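Local coordinates for protein fructokinase (Silicibacter sp., PDB 3C8U) that probably phosphorylates fructose at the expense of ATP, using a P-loop kinase fold, at residues P41-L46 and L51-V56; D160-L165 and R182-D187. All coordinates share one frame; numbering follows the deposited sequence.

Contact 1 of 2, residues P41-L46 and L51-V56; sequences PLAAAL and LPAEVV
Leu46 O and Leu51 N join the end of helix 36-48 to the edge strand 53-57 of the parallel sheet, in the second half of a beta-alpha-beta crossover of the P-loop kinase fold. The bond is 3.0 Å from Leu51 N to Leu46 O with an N-H...O angle of 154°. It ties the incoming chain to the helix end just before the strand begins, which then runs nearly antiparallel to the helix segment, their axes 160° apart.

Leu46 fills the angle between the two. Its CB lies 3.8 Å from Leu51 O and also meets Ala53 CB. CG stands anti to the carbonyl carbon (chi1 -73°) and parts the branches: Leu46 CD1 turns to the strand, 4.3 Å from Ala53 CB. Leu46 CD2 runs toward Leu51 CD1, 4.5 Å away, a loose approach. Leu12 of helix 4-14 packs on both leucines, so this small apolar patch is shared by three elements.

Farther back along the helix, Ala43 faces Ala53 through small methyls, CB to CB 4.1 Å, and the CA atoms of the two residues come within 4.9 Å of each other. Ala53 CB also rests 3.6 Å from Ala43 O. That oxygen is hydrogen-bonded to Ser47 OG, which is also hydrogen-bonded to Ala53 N and so bridges helix and strand. Farther along the strand, Val55 sends CG2, one of its two methyls, against the helix, 3.9 Å from Ala43 CB.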
ATOM      1  N   PRO A  41       0.190  -3.259 -13.170  1.00 18.78           N
ATOM      2  CA  PRO A  41      -0.562  -3.530 -14.378  1.00 20.14           C
ATOM      3  C   PRO A  41      -1.878  -2.762 -14.454  1.00 20.59           C
ATOM      4  O   PRO A  41      -2.305  -2.388 -15.533  1.00 18.37           O
ATOM      5  CB  PRO A  41      -0.832  -5.036 -14.284  1.00 21.71           C
ATOM      6  CG  PRO A  41       0.338  -5.559 -13.515  1.00 20.53           C
ATOM      7  CD  PRO A  41       0.492  -4.506 -12.445  1.00 21.26           C
ATOM      8  N   LEU A  42      -2.463  -2.497 -13.290  1.00 20.02           N
ATOM      9  CA  LEU A  42      -3.693  -1.694 -13.222  1.00 19.88           C
ATOM     10  C   LEU A  42      -3.414  -0.266 -13.662  1.00 19.61           C
ATOM     11  O   LEU A  42      -4.201   0.313 -14.395  1.00 18.68           O
ATOM     12  CB  LEU A  42      -4.324  -1.713 -11.819  1.00 21.50           C
ATOM     13  CG  LEU A  42      -5.554  -0.787 -11.671  1.00 17.46           C
ATOM     14  CD1 LEU A  42      -6.731  -1.246 -12.551  1.00 19.40           C
ATOM     15  CD2 LEU A  42      -5.994  -0.629 -10.212  1.00 18.35           C
ATOM     16  N   ALA A  43      -2.271   0.284 -13.214  1.00 18.42           N
ATOM     17  CA  ALA A  43      -1.836   1.624 -13.629  1.00 17.68           C
ATOM     18  C   ALA A  43      -1.681   1.695 -15.145  1.00 18.42           C
ATOM     19  O   ALA A  43      -2.072   2.674 -15.803  1.00 18.73           O
ATOM     20  CB  ALA A  43      -0.480   2.066 -12.885  1.00 16.22           C
ATOM     21  N   ALA A  44      -1.131   0.632 -15.709  1.00 19.69           N
ATOM     22  CA  ALA A  44      -0.828   0.595 -17.144  1.00 20.26           C
ATOM     23  C   ALA A  44      -2.142   0.486 -17.948  1.00 20.90           C
ATOM     24  O   ALA A  44      -2.300   1.079 -18.996  1.00 23.56           O
ATOM     25  CB  ALA A  44       0.121  -0.583 -17.466  1.00 20.46           C
ATOM     26  N   ALA A  45      -3.079  -0.264 -17.393  1.00 18.54           N
ATOM     27  CA  ALA A  45      -4.371  -0.518 -18.040  1.00 18.30           C
ATOM     28  C   ALA A  45      -5.165   0.776 -18.095  1.00 18.01           C
ATOM     29  O   ALA A  45      -5.748   1.123 -19.120  1.00 18.24           O
ATOM     30  CB  ALA A  45      -5.147  -1.621 -17.305  1.00 16.34           C
ATOM     31  N   LEU A  46      -5.099   1.532 -17.005  1.00 16.12           N
ATOM     32  CA  LEU A  46      -5.853   2.809 -16.906  1.00 17.05           C
ATOM     33  C   LEU A  46      -5.236   3.855 -17.854  1.00 20.91           C
ATOM     34  O   LEU A  46      -5.932   4.577 -18.597  1.00 21.60           O
ATOM     35  CB  LEU A  46      -5.880   3.321 -15.466  1.00 15.25           C
ATOM     36  CG  LEU A  46      -6.783   2.559 -14.460  1.00 18.67           C
ATOM     37  CD1 LEU A  46      -6.352   2.869 -13.026  1.00 20.35           C
ATOM     38  CD2 LEU A  46      -8.272   2.882 -14.661  1.00 20.76           C
ATOM     39  N   LEU A  51      -6.300   7.528 -19.010  1.00 22.96           N
ATOM     40  CA  LEU A  51      -6.151   8.044 -17.647  1.00 24.03           C
ATOM     41  C   LEU A  51      -4.756   7.722 -17.125  1.00 23.34           C
ATOM     42  O   LEU A  51      -4.564   6.697 -16.506  1.00 22.24           O
ATOM     43  CB  LEU A  51      -7.189   7.436 -16.691  1.00 24.25           C
ATOM     44  CG  LEU A  51      -8.568   8.060 -16.510  1.00 33.22           C
ATOM     45  CD1 LEU A  51      -9.372   7.202 -15.525  1.00 34.67           C
ATOM     46  CD2 LEU A  51      -8.453   9.502 -16.018  1.00 35.41           C
ATOM     47  N   PRO A  52      -3.783   8.610 -17.364  1.00 26.59           N
ATOM     48  CA  PRO A  52      -2.410   8.370 -16.919  1.00 23.74           C
ATOM     49  C   PRO A  52      -2.339   8.178 -15.427  1.00 20.65           C
ATOM     50  O   PRO A  52      -2.727   9.025 -14.655  1.00 19.58           O
ATOM     51  CB  PRO A  52      -1.661   9.633 -17.351  1.00 24.37           C
ATOM     52  CG  PRO A  52      -2.492  10.235 -18.416  1.00 29.37           C
ATOM     53  CD  PRO A  52      -3.909   9.889 -18.083  1.00 30.13           C
ATOM     54  N   ALA A  53      -1.867   7.005 -15.076  1.00 20.42           N
ATOM     55  CA  ALA A  53      -1.862   6.514 -13.710  1.00 17.68           C
ATOM     56  C   ALA A  53      -0.496   6.048 -13.338  1.00 21.04           C
ATOM     57  O   ALA A  53       0.277   5.578 -14.172  1.00 22.98           O
ATOM     58  CB  ALA A  53      -2.854   5.335 -13.560  1.00 17.15           C
ATOM     59  N   GLU A  54      -0.213   6.211 -12.056  1.00 20.43           N
ATOM     60  CA  GLU A  54       1.024   5.733 -11.436  0.50 21.78           C
ATOM     61  C   GLU A  54       0.789   5.200 -10.032  1.00 18.03           C
ATOM     62  O   GLU A  54      -0.153   5.592  -9.360  1.00 20.17           O
ATOM     63  CB  GLU A  54       2.059   6.852 -11.430  0.50 22.47           C
ATOM     64  CG  GLU A  54       2.594   7.133 -12.820  0.50 31.79           C
ATOM     65  CD  GLU A  54       3.506   8.331 -12.896  0.50 36.86           C
ATOM     66  OE1 GLU A  54       4.647   8.244 -12.406  0.50 46.28           O
ATOM     67  OE2 GLU A  54       3.087   9.350 -13.479  0.50 42.76           O
ATOM     68  N   VAL A  55       1.689   4.327  -9.617  1.00 17.82           N
ATOM     69  CA  VAL A  55       1.604   3.677  -8.311  1.00 18.75           C
ATOM     70  C   VAL A  55       2.460   4.436  -7.299  1.00 19.56           C
ATOM     71  O   VAL A  55       3.640   4.671  -7.524  1.00 19.09           O
ATOM     72  CB  VAL A  55       2.010   2.183  -8.374  1.00 18.44           C
ATOM     73  CG1 VAL A  55       1.904   1.562  -6.970  1.00 20.03           C
ATOM     74  CG2 VAL A  55       1.123   1.411  -9.402  1.00 18.13           C
ATOM     75  N   VAL A  56       1.831   4.798  -6.187  1.00 19.83           N
ATOM     76  CA  VAL A  56       2.488   5.520  -5.087  1.00 18.67           C
ATOM     77  C   VAL A  56       2.492   4.605  -3.846  1.00 19.28           C
ATOM     78  O   VAL A  56       1.462   4.390  -3.201  1.00 18.74           O
ATOM     79  CB  VAL A  56       1.788   6.859  -4.786  1.00 17.02           C
ATOM     80  CG1 VAL A  56       2.423   7.543  -3.492  1.00 17.65           C
ATOM     81  CG2 VAL A  56       1.809   7.791  -6.026  1.00 21.20           C
TER

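Contact 2 of 2, residues D160-L165 and R182-D187; sequences DLEARL and RAQGND
Gln184 NE2 donates to Glu162 OE2 across 2.9 Å, the one hydrogen bond between residues 160-165 and 182-187. The N-H points nearly straight at the oxygen, 163° at the hydrogen, and OE2 lies almost in the amide plane; on the acceptor side the nitrogen sits above the carboxylate plane, the two flat groups being turned 74° against each other. With CG anti to the backbone N (chi1 -165°) and an extended chain beyond it, Glu162 reaches across the gap to Gln184, whose chain is also extended beyond CG. A lysine in place of Glu162 would probably leave Gln184 NE2 facing another donor, costing the bond and setting the amide free to turn.

Beneath this polar bridge lies an apolar layer. Leu165 CB touches Ala183 CB at 3.8 Å, a close approach that the small methyl permits, and Val166 and Trp169 of helix 158-171 also pack on Ala183. The branches of Leu165 carry on past the break at Gly185, where helix 176-184 gives way to helix 186-195: Leu165 CD1 lies 3.7 Å from Asp187 CB, and Leu165 CD2 is 3.8 Å from Asp187 OD2. That carboxylate oxygen has its strong partner elsewhere, in a salt bridge to Arg168 about one turn along helix 158-171, so CD2 lies beside the acidic half of an ion pair.

Helix 158-171 and helix 176-184, with the start of helix 186-195, probably belong to the lid region of P-loop kinases. The chemistry of the contact is divided, with a neutral amide meeting a carboxylate at the more exposed edge and close apolar contact beneath, while Arg168 probably balances the charge of Asp187.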
ATOM      1  N   ASP A 160      -2.095 -18.618   2.447  1.00 24.98           N
ATOM      2  CA  ASP A 160      -1.311 -18.292   1.262  1.00 24.84           C
ATOM      3  C   ASP A 160      -0.296 -17.199   1.622  1.00 25.18           C
ATOM      4  O   ASP A 160       0.873 -17.208   1.181  1.00 25.50           O
ATOM      5  CB  ASP A 160      -2.221 -17.886   0.089  1.00 26.49           C
ATOM      6  CG  ASP A 160      -3.124 -19.028  -0.374  1.00 33.20           C
ATOM      7  OD1 ASP A 160      -2.817 -20.195  -0.046  1.00 42.18           O
ATOM      8  OD2 ASP A 160      -4.142 -18.772  -1.045  1.00 44.58           O
ATOM      9  N   LEU A 161      -0.740 -16.252   2.438  1.00 25.17           N
ATOM     10  CA  LEU A 161       0.169 -15.151   2.869  1.00 23.87           C
ATOM     11  C   LEU A 161       1.372 -15.729   3.589  1.00 22.87           C
ATOM     12  O   LEU A 161       2.524 -15.304   3.417  1.00 22.99           O
ATOM     13  CB  LEU A 161      -0.533 -14.150   3.794  1.00 24.60           C
ATOM     14  CG  LEU A 161      -1.571 -13.227   3.150  1.00 21.32           C
ATOM     15  CD1 LEU A 161      -2.266 -12.336   4.216  1.00 25.92           C
ATOM     16  CD2 LEU A 161      -0.956 -12.367   2.039  1.00 22.93           C
ATOM     17  N   GLU A 162       1.083 -16.729   4.400  1.00 24.55           N
ATOM     18  CA  GLU A 162       2.115 -17.324   5.242  1.00 24.56           C
ATOM     19  C   GLU A 162       3.190 -17.988   4.382  1.00 23.22           C
ATOM     20  O   GLU A 162       4.371 -17.777   4.563  1.00 23.82           O
ATOM     21  CB  GLU A 162       1.518 -18.370   6.188  1.00 23.84           C
ATOM     22  CG  GLU A 162       2.476 -18.720   7.287  1.00 32.26           C
ATOM     23  CD  GLU A 162       1.856 -19.600   8.362  1.00 38.99           C
ATOM     24  OE1 GLU A 162       0.623 -19.536   8.585  1.00 42.59           O
ATOM     25  OE2 GLU A 162       2.612 -20.364   8.983  1.00 36.09           O
ATOM     26  N   ALA A 163       2.731 -18.822   3.465  1.00 23.38           N
ATOM     27  CA  ALA A 163       3.625 -19.544   2.553  1.00 22.79           C
ATOM     28  C   ALA A 163       4.480 -18.575   1.782  1.00 23.95           C
ATOM     29  O   ALA A 163       5.659 -18.794   1.548  1.00 23.26           O
ATOM     30  CB  ALA A 163       2.832 -20.437   1.587  1.00 25.61           C
ATOM     31  N   ARG A 164       3.882 -17.460   1.413  1.00 24.04           N
ATOM     32  CA  ARG A 164       4.594 -16.486   0.584  1.00 24.69           C
ATOM     33  C   ARG A 164       5.621 -15.749   1.384  1.00 25.23           C
ATOM     34  O   ARG A 164       6.721 -15.485   0.921  1.00 26.40           O
ATOM     35  CB  ARG A 164       3.625 -15.510  -0.051  1.00 25.71           C
ATOM     36  CG  ARG A 164       2.735 -16.205  -0.970  1.00 27.63           C
ATOM     37  CD  ARG A 164       2.093 -15.234  -1.887  1.00 41.92           C
ATOM     38  NE  ARG A 164       0.883 -15.775  -2.475  1.00 41.72           N
ATOM     39  CZ  ARG A 164      -0.104 -15.028  -2.945  1.00 43.05           C
ATOM     40  NH1 ARG A 164      -0.024 -13.695  -2.880  1.00 32.35           N
ATOM     41  NH2 ARG A 164      -1.169 -15.620  -3.461  1.00 41.94           N
ATOM     42  N   LEU A 165       5.272 -15.498   2.637  1.00 26.53           N
ATOM     43  CA  LEU A 165       6.183 -14.836   3.576  1.00 23.14           C
ATOM     44  C   LEU A 165       7.349 -15.732   3.944  1.00 24.82           C
ATOM     45  O   LEU A 165       8.480 -15.271   4.069  1.00 25.54           O
ATOM     46  CB  LEU A 165       5.440 -14.342   4.820  1.00 24.75           C
ATOM     47  CG  LEU A 165       4.553 -13.125   4.511  1.00 19.84           C
ATOM     48  CD1 LEU A 165       3.549 -12.812   5.629  1.00 24.46           C
ATOM     49  CD2 LEU A 165       5.405 -11.923   4.187  1.00 25.78           C
ATOM     50  N   ARG A 182      10.243 -16.096  11.687  1.00 26.79           N
ATOM     51  CA  ARG A 182      10.343 -14.676  11.349  1.00 30.44           C
ATOM     52  C   ARG A 182       9.003 -14.207  10.837  1.00 29.05           C
ATOM     53  O   ARG A 182       8.470 -13.170  11.242  1.00 32.65           O
ATOM     54  CB  ARG A 182      11.425 -14.455  10.292  1.00 31.87           C
ATOM     55  CG  ARG A 182      11.681 -13.023   9.931  1.00 39.28           C
ATOM     56  CD  ARG A 182      12.308 -12.273  11.082  1.00 49.56           C
ATOM     57  NE  ARG A 182      12.869 -11.010  10.610  1.00 57.70           N
ATOM     58  CZ  ARG A 182      14.140 -10.848  10.246  1.00 64.70           C
ATOM     59  NH1 ARG A 182      14.999 -11.863  10.329  1.00 63.48           N
ATOM     60  NH2 ARG A 182      14.555  -9.664   9.812  1.00 68.15           N
ATOM     61  N   ALA A 183       8.468 -14.985   9.921  1.00 28.51           N
ATOM     62  CA  ALA A 183       7.201 -14.644   9.264  1.00 31.67           C
ATOM     63  C   ALA A 183       6.033 -14.666  10.236  1.00 34.93           C
ATOM     64  O   ALA A 183       5.121 -13.830  10.164  1.00 39.36           O
ATOM     65  CB  ALA A 183       6.916 -15.584   8.119  1.00 28.34           C
ATOM     66  N   GLN A 184       6.065 -15.652  11.122  1.00 33.08           N
ATOM     67  CA  GLN A 184       4.968 -15.899  12.077  1.00 33.53           C
ATOM     68  C   GLN A 184       4.988 -14.788  13.116  1.00 33.27           C
ATOM     69  O   GLN A 184       4.019 -14.488  13.802  1.00 37.29           O
ATOM     70  CB  GLN A 184       5.028 -17.301  12.709  1.00 32.71           C
ATOM     71  CG  GLN A 184       4.206 -18.319  11.890  1.00 34.81           C
ATOM     72  CD  GLN A 184       4.375 -19.779  12.329  1.00 38.78           C
ATOM     73  OE1 GLN A 184       5.007 -20.069  13.346  1.00 45.18           O
ATOM     74  NE2 GLN A 184       3.807 -20.708  11.548  1.00 38.23           N
ATOM     75  N   GLY A 185       6.117 -14.133  13.180  1.00 32.57           N
ATOM     76  CA  GLY A 185       6.237 -13.032  14.081  1.00 32.89           C
ATOM     77  C   GLY A 185       5.475 -11.880  13.442  1.00 33.46           C
ATOM     78  O   GLY A 185       4.290 -11.966  13.097  1.00 34.67           O
ATOM     79  N   ASN A 186       6.218 -10.817  13.278  1.00 30.57           N
ATOM     80  CA  ASN A 186       5.731  -9.522  12.775  1.00 29.93           C
ATOM     81  C   ASN A 186       4.721  -9.593  11.619  1.00 29.79           C
ATOM     82  O   ASN A 186       3.524  -9.294  11.770  1.00 30.24           O
ATOM     83  CB  ASN A 186       6.984  -8.781  12.299  1.00 31.39           C
ATOM     84  CG  ASN A 186       6.822  -7.302  12.200  1.00 35.36           C
ATOM     85  OD1 ASN A 186       5.858  -6.694  12.684  1.00 33.74           O
ATOM     86  ND2 ASN A 186       7.815  -6.689  11.560  1.00 40.59           N
ATOM     87  N   ASP A 187       5.254  -9.892  10.440  1.00 28.80           N
ATOM     88  CA  ASP A 187       4.467  -9.821   9.195  1.00 30.94           C
ATOM     89  C   ASP A 187       3.079 -10.433   9.379  1.00 31.69           C
ATOM     90  O   ASP A 187       2.064  -9.831   8.998  1.00 29.04           O
ATOM     91  CB  ASP A 187       5.201 -10.458   8.017  1.00 29.58           C
ATOM     92  CG  ASP A 187       6.299  -9.560   7.453  1.00 37.70           C
ATOM     93  OD1 ASP A 187       6.178  -8.328   7.590  1.00 39.19           O
ATOM     94  OD2 ASP A 187       7.279 -10.083   6.873  1.00 41.25           O
TER

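Overall arrangement
Contact 1 and contact 2 lie on opposite sides of the chain's centre, their own centres 28 Å apart and their nearest atoms about 13 Å, without touching. Each has a link to the probable nucleotide-binding P-loop (Gly29, Gly34, Lys35, Ser36), which leads into helix 36-48 of contact 1; there Val55 comes near without touching. In contact 2, helix 158-171 sends Leu161 against Ala30 and Ser33, and Arg164 makes a weak hydrogen bond to Gly32 O. Contact 1 thus belongs to the sheet framework behind the loop, and contact 2 to the helical region that probably closes over it.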